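Local coordinates for protein CEL44C (Paenibacillus polymyxa, PDB 2YIH) that hydrolyses the beta-1,4-glucan backbone of xyloglucan and cellulose as an endo-acting glycosidase, this piece being its family 44 glycoside hydrolase module, at residues I27-A41 against V401-N415. The protein carries 8 engineered substitutions. Sequence-based numbering, arbitrary orientation. Where two conformers were deposited one is given.
Sequences IYGTNQDLAGDENMA and VSAAYKLYRNYDGKN. With SO4 (sulfate ion), chain E.
Arg409 and Asn39 grip each other reciprocally. NE (2.9 Å) and NH2 of Arg409 approach Asn39 O side-on, both with that oxygen in the guanidinium plane, while Asn39 ND2 returns a bond of 3.0 Å to Arg409 O at the helix end, where a backbone carbonyl lacks its usual helical partner. The bend at chi2 (-80°) of Arg409 lays CD over one face of the Tyr28 ring, 3.6 Å from its centroid, and a second bend at chi3 turns the guanidinium back toward Asn39 O, 11° from the ring plane. Arginine suits both tasks, with an aliphatic stem for the ring and a flat end rich in N-H groups; NH1 and NH2 also hold a sulfate, probably from the crystallisation liquor.

One turn earlier on the helix, the Tyr405 ring receives the methyl CE of Met40 over its centre, 3.5 Å from the centroid; the flexible, polarisable thioether suits an aromatic face. Tyr405 OH shares a water with Ile27 O and Gly29 O. Ser402 OG donates to Glu38 OE2 (2.9 Å) on the anti side, somewhat out of the carboxylate plane; the syn sides take Ala35 N and Gly36 N, so Glu38 ties its own loop together as it meets the helix. Asn410 donates a nearly straight N-H from ND2 (165° at the hydrogen) to a lone pair of Asp37 O, in the carbonyl plane.

The loop joins the first two TIM-barrel strands, 29-30 and 42-45, and packs on helix 399-409, which follows the eighth, 387-390. Tyr405 also touches Tyr390 and helix 367-382, while Leu407 reaches strand 446-453 of the beta domain.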
ATOM      1  N   ILE A  27      -4.152  -5.731  -3.579  1.00  8.44           N
ATOM      2  CA  ILE A  27      -2.708  -5.781  -3.332  1.00  9.31           C
ATOM      3  C   ILE A  27      -1.896  -5.318  -4.553  1.00  9.45           C
ATOM      4  O   ILE A  27      -0.692  -5.035  -4.449  1.00  9.42           O
ATOM      5  CB  ILE A  27      -2.225  -7.130  -2.807  1.00  9.69           C
ATOM      6  CG1 ILE A  27      -2.440  -8.242  -3.846  1.00 10.62           C
ATOM      7  CG2 ILE A  27      -2.916  -7.443  -1.476  1.00 10.40           C
ATOM      8  CD1 ILE A  27      -1.192  -8.837  -4.342  1.00 11.64           C
ATOM      9  N   TYR A  28      -2.539  -5.292  -5.721  1.00  8.56           N
ATOM     10  CA  TYR A  28      -1.937  -4.664  -6.901  1.00  8.78           C
ATOM     11  C   TYR A  28      -2.319  -3.190  -6.966  1.00  8.83           C
ATOM     12  O   TYR A  28      -3.236  -2.781  -7.718  1.00  9.39           O
ATOM     13  CB  TYR A  28      -2.373  -5.420  -8.173  1.00  8.36           C
ATOM     14  CG  TYR A  28      -2.182  -6.940  -8.028  1.00  8.20           C
ATOM     15  CD1 TYR A  28      -0.909  -7.507  -8.067  1.00  8.18           C
ATOM     16  CD2 TYR A  28      -3.275  -7.786  -7.841  1.00  8.09           C
ATOM     17  CE1 TYR A  28      -0.707  -8.888  -7.847  1.00  8.28           C
ATOM     18  CE2 TYR A  28      -3.094  -9.195  -7.684  1.00  8.18           C
ATOM     19  CZ  TYR A  28      -1.811  -9.727  -7.696  1.00  8.38           C
ATOM     20  OH  TYR A  28      -1.617 -11.099  -7.537  1.00  8.22           O
ATOM     21  N   GLY A  29      -1.628  -2.390  -6.176  1.00  8.85           N
ATOM     22  CA  GLY A  29      -2.089  -1.040  -5.969  1.00  8.62           C
ATOM     23  C   GLY A  29      -0.933  -0.090  -5.927  1.00  8.29           C
ATOM     24  O   GLY A  29       0.203  -0.482  -5.656  1.00  8.87           O
ATOM     25  N   THR A  30      -1.232   1.185  -6.124  1.00  8.37           N
ATOM     26  CA  THR A  30      -0.150   2.156  -6.107  1.00  9.06           C
ATOM     27  C   THR A  30      -0.621   3.490  -5.554  1.00  8.42           C
ATOM     28  O   THR A  30      -1.827   3.710  -5.362  1.00  8.23           O
ATOM     29  CB  THR A  30       0.481   2.316  -7.520  1.00  9.62           C
ATOM     30  OG1 THR A  30       1.735   3.036  -7.401  1.00 11.05           O
ATOM     31  CG2 THR A  30      -0.508   3.055  -8.461  1.00  9.73           C
ATOM     32  N   ASN A  31       0.363   4.339  -5.248  1.00  8.06           N
ATOM     33  CA  ASN A  31       0.132   5.743  -4.945  1.00  8.27           C
ATOM     34  C   ASN A  31       0.287   6.530  -6.232  1.00  8.26           C
ATOM     35  O   ASN A  31      -0.691   6.726  -6.950  1.00  8.90           O
ATOM     36  CB  ASN A  31       1.123   6.202  -3.860  1.00  7.73           C
ATOM     37  CG  ASN A  31       0.669   5.771  -2.489  1.00  8.21           C
ATOM     38  OD1 ASN A  31      -0.209   6.415  -1.906  1.00  8.33           O
ATOM     39  ND2 ASN A  31       1.207   4.657  -1.987  1.00  7.81           N
ATOM     40  N   GLN A  32       1.525   6.865  -6.594  1.00  8.81           N
ATOM     41  CA  GLN A  32       1.757   7.513  -7.896  1.00  9.05           C
ATOM     42  C   GLN A  32       1.451   6.533  -8.995  1.00  9.29           C
ATOM     43  O   GLN A  32       1.861   5.366  -8.922  1.00  9.84           O
ATOM     44  CB  GLN A  32       3.234   7.922  -8.023  1.00  9.61           C
ATOM     45  CG  GLN A  32       3.677   8.936  -6.952  1.00 10.28           C
ATOM     46  CD  GLN A  32       4.226   8.271  -5.715  1.00 10.07           C
ATOM     47  OE1 GLN A  32       4.030   7.077  -5.481  1.00 10.77           O
ATOM     48  NE2 GLN A  32       4.963   9.044  -4.919  1.00 11.40           N
ATOM     49  N   ASP A  33       0.727   6.956 -10.026  1.00  9.38           N
ATOM     50  CA  ASP A  33       0.665   6.097 -11.200  1.00  9.52           C
ATOM     51  C   ASP A  33       2.053   5.863 -11.791  1.00  9.68           C
ATOM     52  O   ASP A  33       2.886   6.771 -11.802  1.00  9.77           O
ATOM     53  CB  ASP A  33      -0.276   6.686 -12.258  1.00 10.50           C
ATOM     54  CG  ASP A  33      -1.698   6.791 -11.754  1.00 11.19           C
ATOM     55  OD1 ASP A  33      -2.174   5.819 -11.129  1.00 12.03           O
ATOM     56  OD2 ASP A  33      -2.333   7.809 -12.049  1.00 12.00           O
ATOM     57  N   LEU A  34       2.309   4.654 -12.277  1.00  9.32           N
ATOM     58  CA  LEU A  34       3.617   4.320 -12.884  1.00 10.10           C
ATOM     59  C   LEU A  34       3.550   4.474 -14.409  1.00 10.16           C
ATOM     60  O   LEU A  34       3.106   5.525 -14.899  1.00 10.74           O
ATOM     61  CB  LEU A  34       4.094   2.924 -12.421  1.00 10.33           C
ATOM     62  CG  LEU A  34       4.218   2.793 -10.890  1.00 10.63           C
ATOM     63  CD1 LEU A  34       4.639   1.366 -10.453  1.00 11.08           C
ATOM     64  CD2 LEU A  34       5.228   3.800 -10.327  1.00 11.59           C
ATOM     65  N   ALA A  35       3.910   3.442 -15.170  1.00 10.21           N
ATOM     66  CA  ALA A  35       3.913   3.585 -16.634  1.00 11.80           C
ATOM     67  C   ALA A  35       2.523   3.640 -17.231  1.00 12.81           C
ATOM     68  O   ALA A  35       2.296   4.347 -18.236  1.00 15.09           O
ATOM     69  CB  ALA A  35       4.731   2.477 -17.284  1.00 10.96           C
ATOM     70  N   GLY A  36       1.575   2.983 -16.576  1.00 13.08           N
ATOM     71  CA  GLY A  36       0.187   3.023 -17.021  1.00 13.71           C
ATOM     72  C   GLY A  36      -0.284   1.719 -17.616  1.00 14.01           C
ATOM     73  O   GLY A  36      -1.465   1.574 -17.943  1.00 15.48           O
ATOM     74  N   ASP A  37       0.624   0.763 -17.781  1.00 12.76           N
ATOM     75  CA  ASP A  37       0.240  -0.536 -18.298  1.00 12.63           C
ATOM     76  C   ASP A  37       0.461  -1.649 -17.275  1.00 11.24           C
ATOM     77  O   ASP A  37       0.609  -2.835 -17.613  1.00 11.82           O
ATOM     78  CB  ASP A  37       0.910  -0.837 -19.638  1.00 13.49           C
ATOM     79  CG  ASP A  37       2.425  -0.829 -19.569  1.00 14.59           C
ATOM     80  OD1 ASP A  37       3.044  -0.459 -18.548  1.00 14.35           O
ATOM     81  OD2 ASP A  37       3.023  -1.265 -20.571  1.00 17.22           O
ATOM     82  N   GLU A  38       0.410  -1.282 -15.995  1.00 10.25           N
ATOM     83  CA  GLU A  38       0.613  -2.282 -14.950  1.00  9.28           C
ATOM     84  C   GLU A  38      -0.695  -2.991 -14.613  1.00  8.91           C
ATOM     85  O   GLU A  38      -0.684  -3.930 -13.821  1.00  8.66           O
ATOM     86  CB  GLU A  38       1.136  -1.589 -13.679  1.00  9.27           C
ATOM     87  CG  GLU A  38       2.600  -1.051 -13.741  1.00  9.02           C
ATOM     88  CD  GLU A  38       2.714   0.293 -14.401  1.00  9.13           C
ATOM     89  OE1 GLU A  38       1.684   0.986 -14.597  1.00  9.66           O
ATOM     90  OE2 GLU A  38       3.837   0.641 -14.752  1.00  9.14           O
ATOM     91  N   ASN A  39      -1.823  -2.471 -15.110  1.00  9.13           N
ATOM     92  CA  ASN A  39      -3.156  -3.056 -14.809  1.00  9.09           C
ATOM     93  C   ASN A  39      -3.406  -3.172 -13.290  1.00  8.99           C
ATOM     94  O   ASN A  39      -3.664  -4.254 -12.745  1.00  8.95           O
ATOM     95  CB  ASN A  39      -3.278  -4.421 -15.503  1.00  9.77           C
ATOM     96  CG  ASN A  39      -4.683  -5.020 -15.387  1.00 10.38           C
ATOM     97  OD1 ASN A  39      -5.680  -4.284 -15.310  1.00 11.04           O
ATOM     98  ND2 ASN A  39      -4.760  -6.352 -15.342  1.00 10.74           N
ATOM     99  N   MET A  40      -3.168  -2.059 -12.601  1.00  8.96           N
ATOM    100  CA  MET A  40      -3.432  -1.935 -11.170  1.00  8.72           C
ATOM    101  C   MET A  40      -4.922  -2.164 -10.895  1.00  8.40           C
ATOM    102  O   MET A  40      -5.750  -1.881 -11.747  1.00  8.28           O
ATOM    103  CB  MET A  40      -3.066  -0.506 -10.711  1.00  8.98           C
ATOM    104  CG  MET A  40      -1.562  -0.226 -10.814  1.00  9.21           C
ATOM    105  SD  MET A  40      -0.614  -1.085  -9.528  1.00  9.88           S
ATOM    106  CE  MET A  40       1.034  -0.565 -10.034  1.00  9.24           C
ATOM    107  N   ALA A  41      -5.242  -2.592  -9.675  1.00  7.86           N
ATOM    108  CA  ALA A  41      -6.633  -2.713  -9.210  1.00  7.66           C
ATOM    109  C   ALA A  41      -6.991  -1.696  -8.130  1.00  7.82           C
ATOM    110  O   ALA A  41      -8.162  -1.565  -7.744  1.00  8.18           O
ATOM    111  CB  ALA A  41      -6.938  -4.215  -8.702  1.00  7.78           C
ATOM    112  N   VAL A 401      10.279  -1.853 -10.796  1.00  8.50           N
ATOM    113  CA  VAL A 401       9.020  -1.976 -10.035  1.00  8.57           C
ATOM    114  C   VAL A 401       7.859  -2.214 -10.991  1.00  8.49           C
ATOM    115  O   VAL A 401       7.022  -3.093 -10.767  1.00  8.55           O
ATOM    116  CB  VAL A 401       8.785  -0.739  -9.130  1.00  8.94           C
ATOM    117  CG1 VAL A 401       7.385  -0.839  -8.444  1.00  8.82           C
ATOM    118  CG2 VAL A 401       9.882  -0.695  -8.075  1.00  8.61           C
ATOM    119  N   SER A 402       7.803  -1.437 -12.067  1.00  8.34           N
ATOM    120  CA  SER A 402       6.747  -1.616 -13.049  0.50  8.89           C
ATOM    121  C   SER A 402       6.831  -3.023 -13.627  1.00  9.08           C
ATOM    122  O   SER A 402       5.803  -3.643 -13.858  1.00 10.27           O
ATOM    123  CB  SER A 402       6.835  -0.555 -14.151  0.50  8.76           C
ATOM    124  OG  SER A 402       6.556   0.748 -13.638  0.50  8.81           O
ATOM    125  N   ALA A 403       8.045  -3.522 -13.859  1.00  9.06           N
ATOM    126  CA  ALA A 403       8.204  -4.909 -14.359  1.00  8.65           C
ATOM    127  C   ALA A 403       7.554  -5.951 -13.445  1.00  8.33           C
ATOM    128  O   ALA A 403       6.829  -6.816 -13.905  1.00  8.62           O
ATOM    129  CB  ALA A 403       9.711  -5.280 -14.558  1.00  8.66           C
ATOM    130  N   ALA A 404       7.749  -5.790 -12.145  1.00  8.13           N
ATOM    131  CA  ALA A 404       7.172  -6.730 -11.162  1.00  7.95           C
ATOM    132  C   ALA A 404       5.653  -6.711 -11.244  1.00  7.84           C
ATOM    133  O   ALA A 404       5.025  -7.786 -11.269  1.00  7.62           O
ATOM    134  CB  ALA A 404       7.651  -6.398  -9.733  1.00  7.91           C
ATOM    135  N   TYR A 405       5.050  -5.517 -11.279  1.00  7.80           N
ATOM    136  CA  TYR A 405       3.583  -5.465 -11.420  1.00  7.83           C
ATOM    137  C   TYR A 405       3.133  -6.116 -12.723  1.00  8.01           C
ATOM    138  O   TYR A 405       2.152  -6.847 -12.738  1.00  7.48           O
ATOM    139  CB  TYR A 405       3.009  -4.032 -11.332  1.00  7.82           C
ATOM    140  CG  TYR A 405       2.975  -3.519  -9.905  1.00  7.96           C
ATOM    141  CD1 TYR A 405       1.932  -3.879  -9.030  1.00  8.17           C
ATOM    142  CD2 TYR A 405       4.000  -2.703  -9.431  1.00  7.90           C
ATOM    143  CE1 TYR A 405       1.929  -3.440  -7.688  1.00  7.89           C
ATOM    144  CE2 TYR A 405       3.996  -2.238  -8.108  1.00  7.81           C
ATOM    145  CZ  TYR A 405       2.956  -2.625  -7.244  1.00  8.19           C
ATOM    146  OH  TYR A 405       2.969  -2.253  -5.922  1.00  7.76           O
ATOM    147  N   LYS A 406       3.799  -5.773 -13.816  1.00  8.19           N
ATOM    148  CA  LYS A 406       3.390  -6.305 -15.121  1.00  8.59           C
ATOM    149  C   LYS A 406       3.552  -7.823 -15.129  1.00  8.58           C
ATOM    150  O   LYS A 406       2.750  -8.504 -15.743  1.00  8.27           O
ATOM    151  CB  LYS A 406       4.200  -5.662 -16.258  1.00  9.30           C
ATOM    152  CG  LYS A 406       3.778  -4.213 -16.437  1.00  9.56           C
ATOM    153  CD  LYS A 406       4.778  -3.365 -17.253  1.00 10.73           C
ATOM    154  CE  LYS A 406       4.836  -3.829 -18.688  1.00 11.34           C
ATOM    155  NZ  LYS A 406       6.033  -3.238 -19.388  1.00 11.99           N
ATOM    156  N   LEU A 407       4.570  -8.354 -14.451  1.00  8.43           N
ATOM    157  CA  LEU A 407       4.724  -9.813 -14.431  1.00  8.71           C
ATOM    158  C   LEU A 407       3.494 -10.506 -13.812  1.00  8.92           C
ATOM    159  O   LEU A 407       3.082 -11.610 -14.273  1.00  8.84           O
ATOM    160  CB  LEU A 407       6.036 -10.245 -13.752  1.00  8.66           C
ATOM    161  CG  LEU A 407       6.398 -11.723 -13.966  1.00  8.76           C
ATOM    162  CD1 LEU A 407       6.868 -11.945 -15.386  1.00  8.69           C
ATOM    163  CD2 LEU A 407       7.516 -12.117 -12.983  1.00  8.75           C
ATOM    164  N   TYR A 408       2.892  -9.857 -12.807  1.00  8.64           N
ATOM    165  CA  TYR A 408       1.653 -10.365 -12.192  1.00  8.70           C
ATOM    166  C   TYR A 408       0.373  -9.995 -12.947  1.00  8.72           C
ATOM    167  O   TYR A 408      -0.619 -10.743 -12.871  1.00  9.60           O
ATOM    168  CB  TYR A 408       1.523  -9.846 -10.736  1.00  8.55           C
ATOM    169  CG  TYR A 408       2.310 -10.679  -9.745  1.00  8.74           C
ATOM    170  CD1 TYR A 408       3.686 -10.529  -9.615  1.00  8.64           C
ATOM    171  CD2 TYR A 408       1.692 -11.700  -9.027  1.00  9.18           C
ATOM    172  CE1 TYR A 408       4.413 -11.306  -8.757  1.00  8.68           C
ATOM    173  CE2 TYR A 408       2.425 -12.484  -8.113  1.00  8.95           C
ATOM    174  CZ  TYR A 408       3.777 -12.310  -8.016  1.00  8.96           C
ATOM    175  OH  TYR A 408       4.539 -13.061  -7.130  1.00  8.85           O
ATOM    176  N   ARG A 409       0.354  -8.819 -13.608  1.00  8.48           N
ATOM    177  CA  ARG A 409      -0.921  -8.227 -13.998  1.00  8.46           C
ATOM    178  C   ARG A 409      -1.035  -7.871 -15.477  1.00  8.44           C
ATOM    179  O   ARG A 409      -2.113  -7.550 -15.948  1.00  8.26           O
ATOM    180  CB  ARG A 409      -1.243  -7.005 -13.126  1.00  9.18           C
ATOM    181  CG  ARG A 409      -1.389  -7.343 -11.651  1.00  9.35           C
ATOM    182  CD  ARG A 409      -2.778  -7.925 -11.340  1.00  9.19           C
ATOM    183  NE  ARG A 409      -3.809  -6.921 -11.610  1.00 10.05           N
ATOM    184  CZ  ARG A 409      -5.116  -7.134 -11.510  1.00 10.49           C
ATOM    185  NH1 ARG A 409      -5.563  -8.331 -11.089  1.00 11.01           N
ATOM    186  NH2 ARG A 409      -5.973  -6.144 -11.807  1.00 10.83           N
ATOM    187  N   ASN A 410       0.069  -7.979 -16.228  1.00  8.30           N
ATOM    188  CA  ASN A 410      -0.004  -7.719 -17.661  1.00  9.17           C
ATOM    189  C   ASN A 410       1.206  -8.353 -18.318  1.00  9.35           C
ATOM    190  O   ASN A 410       2.075  -7.653 -18.856  1.00 10.09           O
ATOM    191  CB  ASN A 410      -0.032  -6.204 -17.960  1.00  9.37           C
ATOM    192  CG  ASN A 410      -0.076  -5.908 -19.441  1.00 10.32           C
ATOM    193  OD1 ASN A 410      -0.406  -6.779 -20.263  1.00 10.97           O
ATOM    194  ND2 ASN A 410       0.307  -4.673 -19.805  1.00 11.23           N
ATOM    195  N   TYR A 411       1.296  -9.672 -18.193  1.00 10.24           N
ATOM    196  CA  TYR A 411       2.542 -10.347 -18.542  1.00 10.95           C
ATOM    197  C   TYR A 411       2.687 -10.519 -20.050  1.00 12.05           C
ATOM    198  O   TYR A 411       3.801 -10.696 -20.573  1.00 12.87           O
ATOM    199  CB  TYR A 411       2.679 -11.692 -17.792  1.00 11.43           C
ATOM    200  CG  TYR A 411       1.553 -12.679 -18.004  1.00 11.32           C
ATOM    201  CD1 TYR A 411       1.482 -13.459 -19.158  1.00 11.32           C
ATOM    202  CD2 TYR A 411       0.573 -12.865 -17.031  1.00 11.68           C
ATOM    203  CE1 TYR A 411       0.452 -14.391 -19.321  1.00 12.23           C
ATOM    204  CE2 TYR A 411      -0.444 -13.786 -17.188  1.00 11.95           C
ATOM    205  CZ  TYR A 411      -0.510 -14.534 -18.332  1.00 12.24           C
ATOM    206  OH  TYR A 411      -1.526 -15.455 -18.472  1.00 13.26           O
ATOM    207  N   ASP A 412       1.562 -10.408 -20.744  1.00 12.39           N
ATOM    208  CA  ASP A 412       1.527 -10.674 -22.170  1.00 13.45           C
ATOM    209  C   ASP A 412       1.174  -9.463 -23.030  1.00 14.39           C
ATOM    210  O   ASP A 412       0.966  -9.607 -24.229  1.00 16.01           O
ATOM    211  CB  ASP A 412       0.572 -11.836 -22.451  1.00 12.99           C
ATOM    212  CG  ASP A 412      -0.869 -11.526 -22.064  1.00 13.48           C
ATOM    213  OD1 ASP A 412      -1.152 -10.439 -21.480  1.00 13.19           O
ATOM    214  OD2 ASP A 412      -1.728 -12.389 -22.369  1.00 12.72           O
ATOM    215  N   GLY A 413       1.062  -8.281 -22.440  1.00 13.76           N
ATOM    216  CA  GLY A 413       0.589  -7.107 -23.176  1.00 14.30           C
ATOM    217  C   GLY A 413      -0.919  -7.053 -23.397  1.00 14.44           C
ATOM    218  O   GLY A 413      -1.432  -6.147 -24.073  1.00 16.43           O
ATOM    219  N   LYS A 414      -1.633  -8.044 -22.891  1.00 13.41           N
ATOM    220  CA  LYS A 414      -3.080  -8.103 -23.060  1.00 13.51           C
ATOM    221  C   LYS A 414      -3.783  -8.027 -21.708  1.00 12.83           C
ATOM    222  O   LYS A 414      -4.967  -8.353 -21.604  1.00 12.60           O
ATOM    223  CB  LYS A 414      -3.481  -9.403 -23.787  1.00 14.30           C
ATOM    224  CG  LYS A 414      -2.753  -9.645 -25.109  1.00 15.95           C
ATOM    225  CD  LYS A 414      -3.176 -10.986 -25.744  0.50 15.72           C
ATOM    226  N   ASN A 415      -3.028  -7.649 -20.674  1.00 13.00           N
ATOM    227  CA  ASN A 415      -3.563  -7.551 -19.316  1.00 12.23           C
ATOM    228  C   ASN A 415      -3.979  -8.925 -18.770  1.00 12.09           C
ATOM    229  O   ASN A 415      -4.837  -9.013 -17.892  1.00 11.89           O
ATOM    230  CB  ASN A 415      -4.730  -6.564 -19.247  1.00 13.53           C
ATOM    231  CG  ASN A 415      -4.271  -5.118 -19.331  1.00 15.26           C
ATOM    232  OD1 ASN A 415      -3.091  -4.814 -19.164  1.00 14.70           O
ATOM    233  ND2 ASN A 415      -5.203  -4.222 -19.600  1.00 17.66           N
TER
HETATM  234  S   SO4 E1522      -9.218  -7.916 -11.094  0.80 32.66           S
HETATM  235  O1  SO4 E1522      -9.941  -8.392 -12.275  0.80 34.61           O
HETATM  236  O2  SO4 E1522      -8.202  -8.905 -10.762  0.80 28.52           O
HETATM  237  O3  SO4 E1522      -8.644  -6.597 -11.390  0.80 31.92           O
HETATM  238  O4  SO4 E1522     -10.195  -7.759 -10.016  0.80 32.07           O
HETATM  239  O   HOH W   1       1.063  -3.048  -4.141  1.00  8.40           O
HETATM  240  O   HOH W   2       4.875  -2.625 -22.153  1.00 24.59           O
HETATM  241  O   HOH W   3       5.607  -0.321 -19.292  1.00 26.73           O